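Thrombospondin related anonymous protein (Plasmodium falciparum, PDB 4F1J) probably serves as a surface adhesion protein of the malaria parasite, and is represented here by its magnesium-binding von Willebrand factor A domain. Local coordinates at residues A[2-6]-A[38-42]; A[116-122]-A[144-150]; A[155-161]-A[173-178]. All coordinates share one frame; numbering follows the deposited sequence. Where two conformers were deposited one is given.

From the N terminus contact 1 comes first: residues 2-6, just ahead of strand 8-15, pair with the loop 38-42 that follows helix 22-38; this closes a loop round the first strand and helix. Contact 2 comes later and joins the neighbouring parallel strands 115-122 and 145-151, two inner strands of the sheet, closing over helix 129-141. Contact 3 follows, packing the start of helix 157-163 on the edge strand 176-179. The three lie in series, none nested or crossed. Contacts 2 and 3 touch, since Gly150 N and Ala177 O, 2.9 Å apart, probably hydrogen-bond, whereas contact 1 stands apart, with about 15 Å between its centre and that of contact 2.

Contact 1. Residues A[2-6]-A[38-42]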
# COMPACT_ATOMS: atom_id res chain seq x y z
N GLU A 2 7.75 -17.19 -1.61
CA GLU A 2 6.99 -15.91 -1.90
C GLU A 2 7.84 -14.96 -2.74
O GLU A 2 9.06 -14.92 -2.55
CB GLU A 2 6.60 -15.23 -0.60
CG GLU A 2 5.53 -15.94 0.22
CD GLU A 2 6.07 -16.79 1.35
OE1 GLU A 2 7.30 -16.97 1.44
OE2 GLU A 2 5.24 -17.25 2.16
N VAL A 3 7.21 -14.17 -3.63
CA VAL A 3 7.97 -13.28 -4.52
C VAL A 3 8.59 -12.08 -3.81
O VAL A 3 9.50 -11.44 -4.35
CB VAL A 3 7.17 -12.75 -5.74
CG1 VAL A 3 6.66 -13.91 -6.60
CG2 VAL A 3 6.04 -11.80 -5.31
N CYS A 4 8.09 -11.75 -2.63
CA CYS A 4 8.69 -10.74 -1.77
C CYS A 4 9.32 -11.44 -0.58
O CYS A 4 8.65 -11.96 0.30
CB CYS A 4 7.64 -9.72 -1.33
SG CYS A 4 7.03 -8.80 -2.71
N ASN A 5 10.65 -11.46 -0.58
CA ASN A 5 11.40 -12.20 0.41
C ASN A 5 12.73 -11.49 0.67
O ASN A 5 13.73 -11.86 0.05
CB ASN A 5 11.65 -13.62 -0.12
CG ASN A 5 12.55 -14.43 0.77
OD1 ASN A 5 13.25 -15.33 0.31
ND2 ASN A 5 12.54 -14.12 2.05
N ASP A 6 12.72 -10.47 1.52
CA ASP A 6 13.91 -9.71 1.92
C ASP A 6 13.62 -8.97 3.24
O ASP A 6 12.50 -9.04 3.78
CB ASP A 6 14.32 -8.70 0.84
CG ASP A 6 15.82 -8.39 0.85
OD1 ASP A 6 16.50 -8.60 1.89
OD2 ASP A 6 16.33 -7.96 -0.21
N GLN A 38 -0.35 -12.54 0.85
CA GLN A 38 0.15 -13.87 0.47
C GLN A 38 1.43 -13.86 -0.39
O GLN A 38 2.09 -14.88 -0.49
CB GLN A 38 -0.93 -14.66 -0.24
CG GLN A 38 -2.03 -15.05 0.69
CD GLN A 38 -3.15 -15.75 -0.00
OE1 GLN A 38 -3.55 -15.37 -1.11
NE2 GLN A 38 -3.69 -16.78 0.65
N GLN A 39 1.78 -12.71 -0.98
CA GLN A 39 3.00 -12.57 -1.75
C GLN A 39 4.21 -12.29 -0.88
O GLN A 39 5.29 -12.18 -1.42
CB GLN A 39 2.89 -11.43 -2.77
CG GLN A 39 1.64 -11.49 -3.69
CD GLN A 39 1.44 -12.84 -4.32
OE1 GLN A 39 2.34 -13.36 -5.00
NE2 GLN A 39 0.27 -13.43 -4.11
N LEU A 40 4.02 -12.13 0.42
CA LEU A 40 5.08 -11.67 1.32
C LEU A 40 5.54 -12.78 2.24
O LEU A 40 4.71 -13.44 2.89
CB LEU A 40 4.56 -10.55 2.22
CG LEU A 40 3.81 -9.40 1.53
CD1 LEU A 40 3.29 -8.43 2.59
CD2 LEU A 40 4.71 -8.71 0.55
N ASN A 41 6.86 -12.91 2.38
CA ASN A 41 7.40 -13.73 3.45
C ASN A 41 7.46 -12.94 4.75
O ASN A 41 8.49 -12.34 5.08
CB ASN A 41 8.78 -14.30 3.09
CG ASN A 41 9.31 -15.17 4.19
OD1 ASN A 41 8.54 -15.65 5.02
ND2 ASN A 41 10.64 -15.32 4.27
N LEU A 42 6.35 -12.91 5.47
CA LEU A 42 6.30 -12.25 6.77
C LEU A 42 7.10 -13.10 7.76
O LEU A 42 6.85 -14.29 7.91
CB LEU A 42 4.88 -12.05 7.27
CG LEU A 42 4.01 -11.12 6.40
CD1 LEU A 42 2.70 -10.80 7.12
CD2 LEU A 42 4.72 -9.79 5.98
O HOH W 1 5.98 -17.21 4.55
O HOH W 2 4.39 -15.18 -4.12
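Two backbone hydrogen bonds join Cys4 to the loop 38-42. Cys4 N donates to Gln39 O at 3.1 Å, and Asn41 N returns a straighter bond to Cys4 O (2.9 Å, 167° at the hydrogen), a single beta bridge between Cys4 and Leu40. Asn41 is also the centre of an inverse gamma turn.

Apolar contact lies next to this bridge: Cys4 CB rests 3.6 Å from Leu40 CD2, with Met192 of helix 184-200 touching both side chains. Cys4 is disulfide-bonded to Cys196, so the bridge ties the N-terminal segment and the C-terminal helix 184-200 of this von Willebrand factor A domain chain to the loop between helix 22-38 and strand 47-54.

The polar side chains meet largely through water. Glu2 bends at chi2 (99°), which lays its carboxylate across Asn41, the carboxylate and amide planes practically parallel and OE1 3.5 Å from Asn41 CB. One water links Glu2 OE2, at an unusually short distance, with Asn41 OD1; OE2 also forms a salt bridge with Lys72. On the Val3 side a second water accepts from Val3 N and donates to Gln39 OE1 at 2.9 Å, while Gln39 NE2 bonds to Lys35 O.

Contact 2. Residues A[116-122]-A[144-150]; sequences QLVVILT and VKIAVFG
Ile120 and Phe149, each with 62 Å² buried by the contact, have the most surface buried in a parallel strand pair, 116-122 beside 145-150, the two strands of a right-handed beta-alpha-beta crossover through helix 129-141 in the Rossmann-like von Willebrand factor A fold. Ile120 grips the partner strand through both backbone polar groups: its N donates to Ala147 O, and its O accepts from Phe149 N at 2.8 Å, nearly straight at 173°. Four more bonds of this kind run from Gln116 O to Thr122 N, and the strand axes come within 4.7 Å of each other.

The Ile120 side chain lies on the sheet face that also carries Val118, Ile146 and Val148, covered in part by helix 94-106. With CG1 anti to its own carbonyl carbon (chi1 -69°), its CD1 reaches across between two neighbours, 3.8 Å from Ile146 CG2 and 3.9 Å from Val148 CG2. Val118, the next largest buried area, sets CG2 against Val144 CG1 at 3.8 Å.

On the other face Phe149 directs its ring away from strand 116-122, toward helix 184-200, where it meets Phe191 edge-to-face. At the C-terminal end of the pair Thr122 OG1 bonds to Asp15 OD2, close to the magnesium site that includes Ser17, Ser19 and Asp123, so the strand ends beside the metal. Of the Phe149 side chain, CB is the atom that Leu121 CD2 touches, at 3.7 Å.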
# COMPACT_ATOMS: atom_id res chain seq x y z
N GLN A 116 12.71 0.23 3.16
CA GLN A 116 11.42 0.80 3.53
C GLN A 116 10.59 0.96 2.26
O GLN A 116 11.02 1.65 1.32
CB GLN A 116 11.60 2.16 4.21
CG GLN A 116 12.52 2.12 5.44
CD GLN A 116 11.90 1.36 6.58
OE1 GLN A 116 10.77 1.65 6.95
NE2 GLN A 116 12.62 0.39 7.15
N LEU A 117 9.43 0.31 2.24
CA LEU A 117 8.56 0.24 1.06
C LEU A 117 7.13 0.59 1.45
O LEU A 117 6.58 -0.02 2.36
CB LEU A 117 8.57 -1.16 0.44
CG LEU A 117 7.58 -1.47 -0.67
CD1 LEU A 117 7.79 -0.56 -1.93
CD2 LEU A 117 7.65 -2.97 -1.04
N VAL A 118 6.54 1.53 0.73
CA VAL A 118 5.13 1.85 0.86
C VAL A 118 4.40 1.25 -0.34
O VAL A 118 4.84 1.40 -1.48
CB VAL A 118 4.90 3.40 0.91
CG1 VAL A 118 3.40 3.76 0.73
CG2 VAL A 118 5.39 4.01 2.19
N VAL A 119 3.31 0.53 -0.09
CA VAL A 119 2.46 0.05 -1.18
C VAL A 119 1.06 0.58 -0.97
O VAL A 119 0.43 0.31 0.08
CB VAL A 119 2.42 -1.46 -1.25
CG1 VAL A 119 1.50 -1.88 -2.38
CG2 VAL A 119 3.84 -2.00 -1.50
N ILE A 120 0.62 1.38 -1.94
CA ILE A 120 -0.69 2.04 -1.91
C ILE A 120 -1.66 1.26 -2.82
O ILE A 120 -1.36 1.02 -3.98
CB ILE A 120 -0.58 3.50 -2.39
CG1 ILE A 120 0.19 4.37 -1.41
CG2 ILE A 120 -1.98 4.06 -2.62
CD1 ILE A 120 0.95 5.57 -2.06
N LEU A 121 -2.82 0.89 -2.29
CA LEU A 121 -3.94 0.38 -3.09
C LEU A 121 -4.98 1.51 -3.16
O LEU A 121 -5.45 1.98 -2.13
CB LEU A 121 -4.55 -0.87 -2.46
CG LEU A 121 -3.62 -2.03 -2.08
CD1 LEU A 121 -4.47 -3.20 -1.53
CD2 LEU A 121 -2.74 -2.43 -3.24
N THR A 122 -5.29 2.01 -4.36
CA THR A 122 -6.19 3.18 -4.43
C THR A 122 -7.09 3.12 -5.64
O THR A 122 -6.72 2.60 -6.67
CB THR A 122 -5.38 4.51 -4.43
OG1 THR A 122 -6.26 5.64 -4.22
CG2 THR A 122 -4.54 4.67 -5.70
N VAL A 144 12.74 5.85 1.37
CA VAL A 144 11.52 5.07 1.17
C VAL A 144 11.17 4.97 -0.32
O VAL A 144 11.17 5.98 -1.04
CB VAL A 144 10.33 5.68 1.93
CG1 VAL A 144 9.04 4.88 1.61
CG2 VAL A 144 10.62 5.74 3.47
N LYS A 145 10.90 3.74 -0.78
CA LYS A 145 10.37 3.52 -2.10
C LYS A 145 8.84 3.42 -1.99
O LYS A 145 8.33 2.90 -1.01
CB LYS A 145 10.95 2.25 -2.72
CG LYS A 145 12.37 2.47 -3.21
CD LYS A 145 12.89 1.36 -4.11
CE LYS A 145 14.27 1.75 -4.68
NZ LYS A 145 15.12 0.60 -5.13
N ILE A 146 8.15 3.91 -3.01
CA ILE A 146 6.69 3.95 -3.02
C ILE A 146 6.18 3.25 -4.26
O ILE A 146 6.65 3.50 -5.36
CB ILE A 146 6.17 5.41 -3.00
CG1 ILE A 146 6.72 6.18 -1.76
CG2 ILE A 146 4.60 5.42 -3.05
CD1 ILE A 146 6.36 7.69 -1.73
N ALA A 147 5.23 2.33 -4.07
CA ALA A 147 4.56 1.62 -5.17
C ALA A 147 3.07 1.90 -5.10
O ALA A 147 2.54 2.08 -4.02
CB ALA A 147 4.84 0.11 -5.09
N VAL A 148 2.41 1.91 -6.26
CA VAL A 148 0.98 2.16 -6.33
C VAL A 148 0.28 1.14 -7.23
O VAL A 148 0.69 0.90 -8.37
CB VAL A 148 0.65 3.58 -6.85
CG1 VAL A 148 -0.86 3.74 -7.03
CG2 VAL A 148 1.19 4.67 -5.89
N PHE A 149 -0.81 0.60 -6.72
CA PHE A 149 -1.69 -0.31 -7.47
C PHE A 149 -3.02 0.43 -7.61
O PHE A 149 -3.75 0.58 -6.64
CB PHE A 149 -1.85 -1.62 -6.70
CG PHE A 149 -2.62 -2.70 -7.45
CD1 PHE A 149 -4.00 -2.77 -7.35
CD2 PHE A 149 -1.95 -3.66 -8.20
CE1 PHE A 149 -4.72 -3.77 -7.99
CE2 PHE A 149 -2.67 -4.67 -8.86
CZ PHE A 149 -4.03 -4.73 -8.74
N GLY A 150 -3.31 0.89 -8.83
CA GLY A 150 -4.51 1.66 -9.11
C GLY A 150 -5.64 0.79 -9.59
O GLY A 150 -5.43 -0.17 -10.32

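Contact 3. Residues A[155-161]-A[173-178]. With EDO (1,2-ethanediol), chain L.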
# COMPACT_ATOMS: atom_id res chain seq x y z
N ILE A 155 -8.89 6.65 -11.08
CA ILE A 155 -7.49 6.96 -10.86
C ILE A 155 -6.98 7.92 -11.92
O ILE A 155 -7.58 8.09 -13.00
CB ILE A 155 -6.59 5.69 -10.86
CG1 ILE A 155 -6.74 4.90 -12.17
CG2 ILE A 155 -6.92 4.78 -9.68
CD1 ILE A 155 -5.70 3.77 -12.34
N ASN A 156 -5.85 8.55 -11.60
CA ASN A 156 -5.08 9.27 -12.58
C ASN A 156 -3.70 8.62 -12.75
O ASN A 156 -2.88 8.62 -11.84
CB ASN A 156 -4.93 10.74 -12.22
CG ASN A 156 -4.30 11.53 -13.34
OD1 ASN A 156 -3.09 11.73 -13.37
ND2 ASN A 156 -5.11 11.87 -14.33
N VAL A 157 -3.47 8.05 -13.91
CA VAL A 157 -2.24 7.31 -14.17
C VAL A 157 -0.99 8.18 -14.06
O VAL A 157 0.01 7.77 -13.45
CB VAL A 157 -2.32 6.60 -15.53
CG1 VAL A 157 -0.98 5.99 -15.91
CG2 VAL A 157 -3.43 5.58 -15.52
N ALA A 158 -1.03 9.38 -14.65
CA ALA A 158 0.10 10.31 -14.60
C ALA A 158 0.49 10.59 -13.15
O ALA A 158 1.67 10.50 -12.77
CB ALA A 158 -0.27 11.62 -15.31
N PHE A 159 -0.50 10.89 -12.31
CA PHE A 159 -0.18 11.19 -10.93
C PHE A 159 0.39 9.98 -10.20
O PHE A 159 1.33 10.12 -9.43
CB PHE A 159 -1.37 11.70 -10.14
CG PHE A 159 -1.08 11.79 -8.69
CD1 PHE A 159 -0.37 12.88 -8.19
CD2 PHE A 159 -1.37 10.72 -7.83
CE1 PHE A 159 -0.05 12.95 -6.86
CE2 PHE A 159 -1.05 10.80 -6.52
CZ PHE A 159 -0.37 11.91 -6.03
N ASN A 160 -0.18 8.80 -10.42
CA ASN A 160 0.35 7.61 -9.76
C ASN A 160 1.81 7.36 -10.16
O ASN A 160 2.64 7.02 -9.33
CB ASN A 160 -0.50 6.40 -10.10
CG ASN A 160 -1.91 6.46 -9.53
OD1 ASN A 160 -2.20 7.19 -8.58
ND2 ASN A 160 -2.79 5.70 -10.14
N ARG A 161 2.10 7.51 -11.45
CA ARG A 161 3.44 7.33 -11.96
C ARG A 161 4.42 8.36 -11.40
O ARG A 161 5.51 7.97 -10.98
CB ARG A 161 3.42 7.31 -13.49
CG ARG A 161 2.82 6.00 -14.05
CD ARG A 161 2.67 6.03 -15.57
NE ARG A 161 3.98 6.10 -16.19
CZ ARG A 161 4.64 5.08 -16.75
NH1 ARG A 161 4.11 3.87 -16.86
NH2 ARG A 161 5.85 5.29 -17.24
N CYS A 173 7.44 1.21 -15.75
CA CYS A 173 7.34 1.68 -14.38
C CYS A 173 7.01 0.49 -13.50
O CYS A 173 5.84 0.17 -13.30
CB CYS A 173 6.29 2.77 -14.25
SG CYS A 173 6.25 3.48 -12.61
N ASN A 174 8.06 -0.15 -12.98
CA ASN A 174 7.89 -1.38 -12.20
C ASN A 174 7.17 -1.17 -10.87
O ASN A 174 6.58 -2.09 -10.34
CB ASN A 174 9.22 -2.10 -12.02
CG ASN A 174 9.72 -2.70 -13.34
OD1 ASN A 174 8.94 -3.28 -14.09
ND2 ASN A 174 11.00 -2.53 -13.64
N LEU A 175 7.17 0.07 -10.37
CA LEU A 175 6.49 0.40 -9.11
C LEU A 175 5.03 0.82 -9.29
O LEU A 175 4.42 1.27 -8.34
CB LEU A 175 7.25 1.52 -8.38
CG LEU A 175 8.63 1.10 -7.87
CD1 LEU A 175 9.31 2.28 -7.20
CD2 LEU A 175 8.54 -0.07 -6.90
N TYR A 176 4.49 0.63 -10.49
CA TYR A 176 3.11 0.97 -10.77
C TYR A 176 2.40 -0.13 -11.57
O TYR A 176 2.95 -0.67 -12.52
CB TYR A 176 3.02 2.31 -11.50
CG TYR A 176 1.59 2.67 -11.81
CD1 TYR A 176 0.68 2.88 -10.78
CD2 TYR A 176 1.11 2.75 -13.12
CE1 TYR A 176 -0.67 3.17 -11.04
CE2 TYR A 176 -0.22 3.07 -13.39
CZ TYR A 176 -1.10 3.27 -12.35
OH TYR A 176 -2.43 3.59 -12.61
N ALA A 177 1.17 -0.44 -11.19
CA ALA A 177 0.27 -1.22 -12.02
C ALA A 177 -1.14 -0.74 -11.76
O ALA A 177 -1.42 -0.10 -10.74
CB ALA A 177 0.43 -2.73 -11.72
N ASP A 178 -2.03 -1.05 -12.70
CA ASP A 178 -3.44 -0.82 -12.45
C ASP A 178 -4.29 -1.97 -13.01
O ASP A 178 -3.80 -2.85 -13.74
CB ASP A 178 -3.88 0.59 -12.87
CG ASP A 178 -3.60 0.91 -14.32
OD1 ASP A 178 -3.78 0.02 -15.20
OD2 ASP A 178 -3.24 2.08 -14.61
C1 EDO L . 11.41 0.86 -12.22
O1 EDO L . 10.75 0.88 -13.49
C2 EDO L . 10.89 1.91 -11.23
O2 EDO L . 9.48 1.85 -11.02
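The Tyr176 ring reaches from the edge strand 176-179 onto helix 157-163, where Asn160, Arg161 and Val157 meet it from one side and Ile155 CD1 from beyond the hydroxyl. A chi1 of 180°, CG trans to the backbone N, carries the ring out to the helix. Asn160 lies over the CD1-CE1 side and crosses it obliquely, amide and ring planes 47° apart, with CB 3.4 Å from Tyr176 CE1; its ND2 donates to Tyr176 OH at 3.3 Å, the oxygen lying in the amide plane. The hydroxyl in turn makes a short but weak hydrogen bond to Asp178 OD2. Ile155 CD1 comes within 3.3 Å of Tyr176 OH, while the Val157 side chain crosses that of Tyr176 at about a right angle and brings CG1 near Tyr176 CE2.

Arg161 packs by its aliphatic part, CG 3.8 Å from Tyr176 CD2, and then bends at chi3 (65°). Its guanidinium stands almost perpendicular to the ring and lays one face over Cys173 CB; NE hydrogen-bonds to His167 O and NH2 to Gly171 O. Cys173 is disulfide-bonded to Cys166. A 1,2-ethanediol, probably from the crystallisation liquor, accepts from Asn174 N and Leu175 N. Helix and edge strand complete the beta-alpha-beta unit 145-179 at the border of the von Willebrand factor A sheet.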